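Local coordinates for outer surface protein (Borrelia burgdorferi, PDB 5IZT) that is an outer surface protein of unknown function, an all-helical member of the PFam54_60 family that includes the complement-regulator-binding CRASP-1, at residues K214-S225 with Q237-E248; S289-A300 with I339-S347. All blocks are in the same frame, centred on the assembly; numbering follows the deposited sequence.

How the contacts relate
Contact 1 packs the loop 214-225 on the turn and first helical residues of 237-248, about 16 Å from the centre of the chain and partly buried; contact 2 lies about 3 Å from that centre, where helices 280-316 and 322-359 run antiparallel. Place shows in chemistry: contact 1 relies on backbone groups gripped by amide and carboxylate side chains, with a small apolar patch beneath, whereas contact 2 is a buried side-chain interface with two hydrogen bonds between side chains. The two meet on helix 280-316, since L238 packs on L291 and I224 and S225 pack on I295, residues on the side of 289-300 turned from 339-347. The centres of contacts 1 and 2 are about 19 Å apart.

Contact 1: residues K214-S225 with Q237-E248; sequences KDSAFELLDVIS and QLNSNTPEAENE
D222 and Q237 form a single backbone bridge, their CA atoms 4.1 Å apart, and beside it L238 N donates to L221 O at 2.8 Å. K214-L221 lie along Q237-N239, and V223-S225 go on to meet helix 243-255. Two amides read the backbone of 214-225. In the conformer given, the extended chain of Q237 puts NE2 2.7 Å from E219 O, a tentative bond because both residues have a second conformer. N239 sends ND2 to K214 O, 3.0 Å away; its CG sits between the backbone N and the carbonyl carbon (chi1 70°), which swings the amide to that oxygen. N239 CB packs on F218 CB. Beneath these, L238 CD2 lies 3.5 Å from F218 CD1, obliquely to the ring, and also touches L221. V223 leans CG2 on A245, 3.7 Å from its CA.

E248 closes the far end. Its chain is bent at chi2 (140°), and the carboxylate faces the backbone N-H groups of I224 and S225: OE1 takes I224 N at 2.6 Å on its syn side, while OE2 accepts both S225 N, on the syn lone pair, and S225 OG, 2.9 Å away. Three donors thus share one buried carboxylate and would be expected to stabilise its negative charge. R249 adds a link from the helix to L238 O and S240 O. T242 is the N-cap of helix 243-255, its OG1 accepting from A245 N. The type I turn Q237-S240 leads into this capped helix, and the irregular loop folds against both on the flank of the helical bundle.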
loop_
_atom_site.group_PDB
_atom_site.type_symbol
_atom_site.label_atom_id
_atom_site.label_comp_id
_atom_site.label_asym_id
_atom_site.label_seq_id
_atom_site.Cartn_x
_atom_site.Cartn_y
_atom_site.Cartn_z
ATOM N N LYS A 214 16.620 -3.825 -7.607
ATOM C CA LYS A 214 16.766 -3.876 -9.066
ATOM C C LYS A 214 17.124 -5.282 -9.523
ATOM O O LYS A 214 16.595 -5.774 -10.526
ATOM C CB LYS A 214 17.847 -2.909 -9.549
ATOM C CG LYS A 214 18.036 -2.935 -11.092
ATOM C CD LYS A 214 19.030 -1.875 -11.571
ATOM C CE LYS A 214 20.493 -2.290 -11.357
ATOM N NZ LYS A 214 20.930 -3.418 -12.243
ATOM N N ASP A 215 18.021 -5.941 -8.793
ATOM C CA ASP A 215 18.461 -7.288 -9.117
ATOM C C ASP A 215 17.838 -8.338 -8.210
ATOM O O ASP A 215 18.369 -9.450 -8.121
ATOM C CB ASP A 215 19.989 -7.393 -9.061
ATOM C CG ASP A 215 20.676 -6.499 -10.070
ATOM O OD1 ASP A 215 20.074 -6.213 -11.122
ATOM O OD2 ASP A 215 21.840 -6.119 -9.833
ATOM N N SER A 216 16.730 -8.011 -7.530
ATOM C CA SER A 216 16.021 -9.015 -6.746
ATOM C C SER A 216 14.512 -8.847 -6.888
ATOM O O SER A 216 13.949 -9.309 -7.883
ATOM C CB SER A 216 16.465 -9.004 -5.266
ATOM O OG SER A 216 16.085 -7.851 -4.544
ATOM N N ALA A 217 13.840 -8.199 -5.925
ATOM C CA ALA A 217 12.376 -8.221 -5.905
ATOM C C ALA A 217 11.765 -7.618 -7.172
ATOM O O ALA A 217 10.782 -8.138 -7.708
ATOM C CB ALA A 217 11.855 -7.495 -4.664
ATOM N N PHE A 218 12.284 -6.481 -7.629
ATOM C CA PHE A 218 11.691 -5.861 -8.807
ATOM C C PHE A 218 12.031 -6.622 -10.077
ATOM O O PHE A 218 11.311 -6.516 -11.067
ATOM C CB PHE A 218 12.153 -4.406 -8.922
ATOM C CG PHE A 218 11.663 -3.525 -7.800
ATOM C CD1 PHE A 218 10.412 -3.747 -7.226
ATOM C CD2 PHE A 218 12.440 -2.471 -7.326
ATOM C CE1 PHE A 218 9.942 -2.919 -6.193
ATOM C CE2 PHE A 218 11.984 -1.640 -6.299
ATOM C CZ PHE A 218 10.720 -1.862 -5.734
ATOM N N GLU A 219 13.127 -7.372 -10.088
ATOM C CA GLU A 219 13.429 -8.173 -11.269
ATOM C C GLU A 219 12.407 -9.287 -11.473
ATOM O O GLU A 219 12.195 -9.735 -12.610
ATOM C CB GLU A 219 14.840 -8.758 -11.162
ATOM C CG GLU A 219 15.369 -9.315 -12.479
ATOM C CD GLU A 219 16.864 -9.553 -12.444
ATOM O OE1 GLU A 219 17.368 -9.924 -11.369
ATOM O OE2 GLU A 219 17.531 -9.360 -13.483
ATOM N N LEU A 220 11.764 -9.736 -10.400
ATOM C CA LEU A 220 10.892 -10.903 -10.438
ATOM C C LEU A 220 9.474 -10.589 -10.896
ATOM O O LEU A 220 8.652 -11.507 -10.987
ATOM C CB LEU A 220 10.842 -11.562 -9.050
ATOM C CG LEU A 220 12.176 -12.189 -8.642
ATOM C CD1 LEU A 220 12.080 -12.609 -7.178
ATOM C CD2 LEU A 220 12.447 -13.377 -9.544
ATOM N N LEU A 221 9.148 -9.327 -11.134
ATOM C CA LEU A 221 7.778 -8.946 -11.459
ATOM C C LEU A 221 7.750 -8.028 -12.676
ATOM O O LEU A 221 8.729 -7.340 -12.978
ATOM C CB LEU A 221 7.117 -8.243 -10.267
ATOM C CG LEU A 221 6.962 -9.061 -8.994
ATOM C CD1 LEU A 221 6.583 -8.132 -7.866
ATOM C CD2 LEU A 221 5.880 -10.129 -9.195
ATOM N N ASP A 222 6.620 -8.038 -13.378
ATOM C CA ASP A 222 6.279 -7.001 -14.342
ATOM C C ASP A 222 5.422 -5.944 -13.658
ATOM O O ASP A 222 4.908 -6.149 -12.565
ATOM C CB ASP A 222 5.492 -7.572 -15.519
ATOM C CG ASP A 222 6.313 -8.489 -16.396
ATOM O OD1 ASP A 222 7.557 -8.407 -16.334
ATOM O OD2 ASP A 222 5.706 -9.282 -17.157
ATOM N N VAL A 223 5.227 -4.816 -14.342
ATOM C CA VAL A 223 4.316 -3.792 -13.832
ATOM C C VAL A 223 2.905 -4.366 -13.773
ATOM O O VAL A 223 2.440 -5.002 -14.725
ATOM C CB VAL A 223 4.398 -2.538 -14.710
ATOM C CG1 VAL A 223 3.365 -1.511 -14.267
ATOM C CG2 VAL A 223 5.800 -1.944 -14.617
ATOM N N ILE A 224 2.228 -4.180 -12.635
ATOM C CA ILE A 224 0.912 -4.794 -12.435
ATOM C C ILE A 224 -0.222 -3.788 -12.574
ATOM O O ILE A 224 -1.341 -4.157 -12.954
ATOM C CB ILE A 224 0.829 -5.507 -11.068
ATOM C CG1 ILE A 224 0.592 -4.516 -9.925
ATOM C CG2 ILE A 224 2.090 -6.321 -10.803
ATOM C CD1 ILE A 224 0.489 -5.186 -8.557
ATOM N N SER A 225 0.039 -2.517 -12.295
ATOM C CA SER A 225 -1.025 -1.525 -12.414
ATOM C C SER A 225 -1.030 -0.890 -13.807
ATOM O O SER A 225 -1.074 -1.588 -14.823
ATOM C CB SER A 225 -0.890 -0.441 -11.339
ATOM O OG SER A 225 0.112 0.503 -11.667
ATOM N N GLN A 237 9.206 -4.988 -17.354
ATOM C CA GLN A 237 9.663 -5.522 -16.081
ATOM C C GLN A 237 9.671 -4.416 -15.027
ATOM O O GLN A 237 9.922 -3.244 -15.327
ATOM C CB GLN A 237 11.059 -6.122 -16.255
ATOM C CG GLN A 237 11.389 -7.282 -15.326
ATOM C CD GLN A 237 12.606 -8.053 -15.803
ATOM O OE1 GLN A 237 13.222 -7.691 -16.803
ATOM N NE2 GLN A 237 12.953 -9.121 -15.094
ATOM N N LEU A 238 9.401 -4.793 -13.771
ATOM C CA LEU A 238 9.253 -3.774 -12.727
ATOM C C LEU A 238 10.581 -3.099 -12.382
ATOM O O LEU A 238 10.578 -1.981 -11.856
ATOM C CB LEU A 238 8.618 -4.395 -11.466
ATOM C CG LEU A 238 8.332 -3.514 -10.251
ATOM C CD1 LEU A 238 7.526 -2.273 -10.675
ATOM C CD2 LEU A 238 7.595 -4.312 -9.166
ATOM N N ASN A 239 11.715 -3.723 -12.708
ATOM C CA ASN A 239 13.017 -3.110 -12.474
ATOM C C ASN A 239 13.515 -2.307 -13.669
ATOM O O ASN A 239 14.679 -1.883 -13.673
ATOM C CB ASN A 239 14.063 -4.186 -12.133
ATOM C CG ASN A 239 14.398 -5.057 -13.334
ATOM O OD1 ASN A 239 13.650 -5.088 -14.305
ATOM N ND2 ASN A 239 15.533 -5.748 -13.284
ATOM N N SER A 240 12.672 -2.084 -14.675
ATOM C CA SER A 240 13.164 -1.533 -15.923
ATOM C C SER A 240 13.284 -0.012 -15.850
ATOM O O SER A 240 12.674 0.664 -15.013
ATOM C CB SER A 240 12.253 -1.936 -17.093
ATOM O OG SER A 240 10.943 -1.428 -16.888
ATOM N N ASN A 241 14.092 0.523 -16.761
ATOM C CA ASN A 241 14.249 1.966 -16.917
ATOM C C ASN A 241 13.184 2.478 -17.886
ATOM O O ASN A 241 13.455 2.882 -19.014
ATOM C CB ASN A 241 15.655 2.296 -17.404
ATOM C CG ASN A 241 15.899 3.787 -17.488
ATOM O OD1 ASN A 241 15.200 4.578 -16.853
ATOM N ND2 ASN A 241 16.897 4.181 -18.274
ATOM N N THR A 242 11.944 2.427 -17.420
ATOM C CA THR A 242 10.794 2.947 -18.139
ATOM C C THR A 242 9.953 3.763 -17.176
ATOM O O THR A 242 9.932 3.481 -15.971
ATOM C CB THR A 242 9.929 1.824 -18.734
ATOM O OG1 THR A 242 9.424 1.009 -17.667
ATOM C CG2 THR A 242 10.735 0.946 -19.679
ATOM N N PRO A 243 9.268 4.795 -17.670
ATOM C CA PRO A 243 8.401 5.586 -16.784
ATOM C C PRO A 243 7.311 4.768 -16.109
ATOM O O PRO A 243 6.956 5.064 -14.959
ATOM C CB PRO A 243 7.827 6.652 -17.722
ATOM C CG PRO A 243 8.822 6.750 -18.847
ATOM C CD PRO A 243 9.339 5.351 -19.033
ATOM N N GLU A 244 6.769 3.744 -16.781
ATOM C CA GLU A 244 5.760 2.902 -16.141
ATOM C C GLU A 244 6.332 2.169 -14.933
ATOM O O GLU A 244 5.681 2.079 -13.888
ATOM C CB GLU A 244 5.173 1.901 -17.141
ATOM C CG GLU A 244 4.347 2.521 -18.239
ATOM C CD GLU A 244 3.924 1.480 -19.252
ATOM O OE1 GLU A 244 4.782 1.049 -20.053
ATOM O OE2 GLU A 244 2.746 1.063 -19.220
ATOM N N ALA A 245 7.555 1.632 -15.047
ATOM C CA ALA A 245 8.109 0.899 -13.920
ATOM C C ALA A 245 8.534 1.844 -12.804
ATOM O O ALA A 245 8.405 1.500 -11.624
ATOM C CB ALA A 245 9.281 0.012 -14.360
ATOM N N GLU A 246 9.088 3.013 -13.142
ATOM C CA GLU A 246 9.411 3.972 -12.083
ATOM C C GLU A 246 8.159 4.333 -11.288
ATOM O O GLU A 246 8.185 4.391 -10.051
ATOM C CB GLU A 246 10.045 5.229 -12.679
ATOM C CG GLU A 246 11.356 4.979 -13.404
ATOM C CD GLU A 246 11.758 6.125 -14.332
ATOM O OE1 GLU A 246 11.011 7.124 -14.410
ATOM O OE2 GLU A 246 12.816 6.013 -14.998
ATOM N N ASN A 247 7.050 4.554 -11.989
ATOM C CA ASN A 247 5.795 4.895 -11.320
ATOM C C ASN A 247 5.368 3.797 -10.350
ATOM O O ASN A 247 4.938 4.080 -9.222
ATOM C CB ASN A 247 4.709 5.132 -12.368
ATOM C CG ASN A 247 3.406 5.621 -11.757
ATOM O OD1 ASN A 247 3.322 6.756 -11.293
ATOM N ND2 ASN A 247 2.395 4.768 -11.745
ATOM N N GLU A 248 5.489 2.532 -10.763
ATOM C CA GLU A 248 5.038 1.444 -9.906
ATOM C C GLU A 248 5.992 1.189 -8.748
ATOM O O GLU A 248 5.542 0.912 -7.629
ATOM C CB GLU A 248 4.851 0.155 -10.710
ATOM C CG GLU A 248 4.312 -0.966 -9.834
ATOM C CD GLU A 248 3.283 -1.836 -10.503
ATOM O OE1 GLU A 248 3.550 -3.047 -10.646
ATOM O OE2 GLU A 248 2.220 -1.322 -10.893
#

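Contact 2: residues S289-A300 with I339-S347; sequences SGLGTQISFELA and ILDKRKEWS
R343 and F297 make the central contact, of CH-pi type, between helices 289-300 and 339-347, whose axes run antiparallel at 159° and come within 10.2 Å. The arginine chain, extended from CG to NE, lays its CD over the centre of the F297 ring, 3.5 Å from the centroid; the guanidinium carbon CZ lies farther out, so any cation-pi attraction is weak. Around the same ring L340 CD2 arrives at the edge, 3.7 Å from CE1, and I339 CD1 comes obliquely, also touching A300 CB.

Two hydrogen bonds cross. R343 NE gives to Q294 OE1 at 2.8 Å, in the guanidinium plane and on a lone pair of the amide, although the two planes stand 72° apart. Q294 is bent at chi2 (68°), and its NE2 is held in turn by E298 OE2. W346 NE1 points straight at S289 OG, 2.9 Å away in the indole plane; that hydroxyl is also bonded to L286 O.

Backbone packing adds the last piece: G290 CA rests 3.2 Å above the indole plane, near the rim, with T293 alongside, its OG1 bonded to S289 O.

R343 NH2 makes a salt bridge to D257 and a hydrogen bond to A254 O, so the charge has a partner beyond the two helices. The indole N-H, the S289 and T293 hydroxyls, the Q294 amide and R343 NE and NH2 are thus each matched, while the aliphatic part of the arginine serves as apolar packing.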
loop_
_atom_site.group_PDB
_atom_site.type_symbol
_atom_site.label_atom_id
_atom_site.label_comp_id
_atom_site.label_asym_id
_atom_site.label_seq_id
_atom_site.Cartn_x
_atom_site.Cartn_y
_atom_site.Cartn_z
ATOM N N SER A 289 1.866 -8.277 -2.485
ATOM C CA SER A 289 0.956 -7.898 -1.407
ATOM C C SER A 289 1.129 -6.434 -1.041
ATOM O O SER A 289 0.153 -5.765 -0.691
ATOM C CB SER A 289 1.149 -8.778 -0.165
ATOM O OG SER A 289 2.304 -8.406 0.593
ATOM N N GLY A 290 2.347 -5.916 -1.118
ATOM C CA GLY A 290 2.559 -4.517 -0.787
ATOM C C GLY A 290 2.089 -3.593 -1.893
ATOM O O GLY A 290 1.348 -2.634 -1.649
ATOM N N LEU A 291 2.503 -3.880 -3.125
ATOM C CA LEU A 291 2.042 -3.080 -4.259
ATOM C C LEU A 291 0.519 -3.050 -4.333
ATOM O O LEU A 291 -0.088 -1.995 -4.563
ATOM C CB LEU A 291 2.611 -3.651 -5.551
ATOM C CG LEU A 291 4.098 -3.426 -5.789
ATOM C CD1 LEU A 291 4.501 -4.155 -7.059
ATOM C CD2 LEU A 291 4.383 -1.924 -5.922
ATOM N N GLY A 292 -0.116 -4.209 -4.196
ATOM C CA GLY A 292 -1.572 -4.239 -4.271
ATOM C C GLY A 292 -2.231 -3.454 -3.151
ATOM O O GLY A 292 -3.283 -2.842 -3.347
ATOM N N THR A 293 -1.629 -3.469 -1.960
ATOM C CA THR A 293 -2.156 -2.681 -0.856
ATOM C C THR A 293 -2.155 -1.196 -1.200
ATOM O O THR A 293 -3.155 -0.495 -0.991
ATOM C CB THR A 293 -1.328 -2.923 0.401
ATOM O OG1 THR A 293 -1.497 -4.266 0.828
ATOM C CG2 THR A 293 -1.750 -1.983 1.544
ATOM N N GLN A 294 -1.027 -0.692 -1.691
ATOM C CA GLN A 294 -0.945 0.739 -1.969
ATOM C C GLN A 294 -1.813 1.113 -3.164
ATOM O O GLN A 294 -2.444 2.178 -3.173
ATOM C CB GLN A 294 0.511 1.149 -2.209
ATOM C CG GLN A 294 0.710 2.667 -2.382
ATOM C CD GLN A 294 0.440 3.442 -1.105
ATOM O OE1 GLN A 294 0.467 2.880 -0.013
ATOM N NE2 GLN A 294 0.176 4.741 -1.239
ATOM N N ILE A 295 -1.867 0.250 -4.184
ATOM C CA ILE A 295 -2.643 0.583 -5.369
ATOM C C ILE A 295 -4.118 0.680 -5.008
ATOM O O ILE A 295 -4.802 1.645 -5.376
ATOM C CB ILE A 295 -2.401 -0.455 -6.475
ATOM C CG1 ILE A 295 -0.961 -0.308 -7.011
ATOM C CG2 ILE A 295 -3.452 -0.289 -7.573
ATOM C CD1 ILE A 295 -0.502 -1.456 -7.922
ATOM N N SER A 296 -4.631 -0.323 -4.289
ATOM C CA SER A 296 -6.041 -0.286 -3.889
ATOM C C SER A 296 -6.324 0.886 -2.968
ATOM O O SER A 296 -7.394 1.497 -3.052
ATOM C CB SER A 296 -6.447 -1.583 -3.193
ATOM O OG SER A 296 -6.516 -2.673 -4.104
ATOM N N PHE A 297 -5.410 1.160 -2.034
ATOM C CA PHE A 297 -5.557 2.300 -1.126
ATOM C C PHE A 297 -5.744 3.600 -1.902
ATOM O O PHE A 297 -6.674 4.373 -1.630
ATOM C CB PHE A 297 -4.329 2.373 -0.206
ATOM C CG PHE A 297 -4.299 3.562 0.700
ATOM C CD1 PHE A 297 -5.072 3.589 1.861
ATOM C CD2 PHE A 297 -3.489 4.638 0.419
ATOM C CE1 PHE A 297 -5.026 4.686 2.718
ATOM C CE2 PHE A 297 -3.441 5.752 1.275
ATOM C CZ PHE A 297 -4.220 5.774 2.415
ATOM N N GLU A 298 -4.883 3.855 -2.892
ATOM C CA GLU A 298 -4.985 5.106 -3.644
ATOM C C GLU A 298 -6.263 5.165 -4.477
ATOM O O GLU A 298 -6.873 6.237 -4.619
ATOM C CB GLU A 298 -3.744 5.283 -4.534
ATOM C CG GLU A 298 -2.468 5.548 -3.735
ATOM C CD GLU A 298 -1.226 5.741 -4.604
ATOM O OE1 GLU A 298 -1.358 5.957 -5.830
ATOM O OE2 GLU A 298 -0.109 5.662 -4.046
ATOM N N LEU A 299 -6.664 4.043 -5.080
ATOM C CA LEU A 299 -7.913 4.030 -5.841
ATOM C C LEU A 299 -9.118 4.266 -4.925
ATOM O O LEU A 299 -10.090 4.924 -5.315
ATOM C CB LEU A 299 -8.056 2.705 -6.601
ATOM C CG LEU A 299 -7.126 2.448 -7.796
ATOM C CD1 LEU A 299 -7.210 1.002 -8.207
ATOM C CD2 LEU A 299 -7.490 3.355 -8.985
ATOM N N ALA A 300 -9.058 3.750 -3.698
ATOM C CA ALA A 300 -10.163 3.917 -2.758
ATOM C C ALA A 300 -10.295 5.366 -2.316
ATOM O O ALA A 300 -11.413 5.870 -2.136
ATOM C CB ALA A 300 -9.968 2.990 -1.553
ATOM N N ILE A 339 -9.439 1.260 5.311
ATOM C CA ILE A 339 -8.290 1.180 4.409
ATOM C C ILE A 339 -7.056 1.776 5.073
ATOM O O ILE A 339 -5.936 1.286 4.884
ATOM C CB ILE A 339 -8.581 1.840 3.040
ATOM C CG1 ILE A 339 -8.761 3.352 3.148
ATOM C CG2 ILE A 339 -9.823 1.242 2.406
ATOM C CD1 ILE A 339 -8.890 4.062 1.770
ATOM N N LEU A 340 -7.234 2.829 5.876
ATOM C CA LEU A 340 -6.096 3.380 6.608
ATOM C C LEU A 340 -5.541 2.366 7.593
ATOM O O LEU A 340 -4.317 2.222 7.740
ATOM C CB LEU A 340 -6.511 4.651 7.346
ATOM C CG LEU A 340 -6.652 5.866 6.447
ATOM C CD1 LEU A 340 -7.371 6.986 7.223
ATOM C CD2 LEU A 340 -5.251 6.296 6.014
ATOM N N ASP A 341 -6.429 1.664 8.289
ATOM C CA ASP A 341 -5.992 0.721 9.310
ATOM C C ASP A 341 -5.312 -0.497 8.695
ATOM O O ASP A 341 -4.327 -1.015 9.245
ATOM C CB ASP A 341 -7.190 0.285 10.143
ATOM C CG ASP A 341 -6.846 -0.829 11.107
ATOM O OD1 ASP A 341 -6.101 -0.565 12.073
ATOM O OD2 ASP A 341 -7.314 -1.965 10.896
ATOM N N LYS A 342 -5.833 -0.987 7.569
ATOM C CA LYS A 342 -5.239 -2.180 6.971
ATOM C C LYS A 342 -3.979 -1.852 6.185
ATOM O O LYS A 342 -3.054 -2.676 6.149
ATOM C CB LYS A 342 -6.264 -2.906 6.103
ATOM C CG LYS A 342 -7.430 -3.458 6.901
ATOM C CD LYS A 342 -6.956 -4.511 7.893
ATOM C CE LYS A 342 -8.105 -5.077 8.727
ATOM N NZ LYS A 342 -7.597 -6.187 9.604
ATOM N N ARG A 343 -3.884 -0.652 5.600
ATOM C CA ARG A 343 -2.601 -0.258 5.028
ATOM C C ARG A 343 -1.554 -0.142 6.127
ATOM O O ARG A 343 -0.412 -0.592 5.958
ATOM C CB ARG A 343 -2.721 1.057 4.244
ATOM C CG ARG A 343 -1.378 1.568 3.691
ATOM C CD ARG A 343 -1.498 2.873 2.903
ATOM N NE ARG A 343 -0.193 3.492 2.628
ATOM C CZ ARG A 343 0.465 4.261 3.490
ATOM N NH1 ARG A 343 -0.051 4.506 4.696
ATOM N NH2 ARG A 343 1.641 4.783 3.156
ATOM N N LYS A 344 -1.933 0.443 7.273
ATOM C CA LYS A 344 -1.019 0.512 8.412
ATOM C C LYS A 344 -0.634 -0.882 8.904
ATOM O O LYS A 344 0.504 -1.102 9.340
ATOM C CB LYS A 344 -1.648 1.321 9.550
ATOM N N GLU A 345 -1.574 -1.834 8.862
ATOM C CA GLU A 345 -1.253 -3.195 9.294
ATOM C C GLU A 345 -0.172 -3.833 8.425
ATOM O O GLU A 345 0.715 -4.529 8.945
ATOM C CB GLU A 345 -2.513 -4.060 9.320
ATOM C CG GLU A 345 -2.296 -5.478 9.832
ATOM C CD GLU A 345 -1.726 -5.537 11.242
ATOM O OE1 GLU A 345 -1.844 -4.537 11.983
ATOM O OE2 GLU A 345 -1.170 -6.597 11.611
ATOM N N TRP A 346 -0.233 -3.635 7.100
ATOM C CA TRP A 346 0.838 -4.133 6.236
ATOM C C TRP A 346 2.175 -3.539 6.647
ATOM O O TRP A 346 3.180 -4.250 6.772
ATOM C CB TRP A 346 0.548 -3.813 4.760
ATOM C CG TRP A 346 1.450 -4.543 3.813
ATOM C CD1 TRP A 346 1.156 -5.679 3.117
ATOM C CD2 TRP A 346 2.813 -4.216 3.485
ATOM N NE1 TRP A 346 2.244 -6.072 2.365
ATOM C CE2 TRP A 346 3.269 -5.191 2.579
ATOM C CE3 TRP A 346 3.680 -3.175 3.852
ATOM C CZ2 TRP A 346 4.562 -5.175 2.048
ATOM C CZ3 TRP A 346 4.966 -3.159 3.322
ATOM C CH2 TRP A 346 5.387 -4.146 2.434
ATOM N N SER A 347 2.199 -2.217 6.849
ATOM C CA SER A 347 3.417 -1.526 7.253
ATOM C C SER A 347 3.918 -2.037 8.600
ATOM O O SER A 347 5.130 -2.167 8.807
ATOM C CB SER A 347 3.144 -0.016 7.305
ATOM O OG SER A 347 4.348 0.732 7.245
#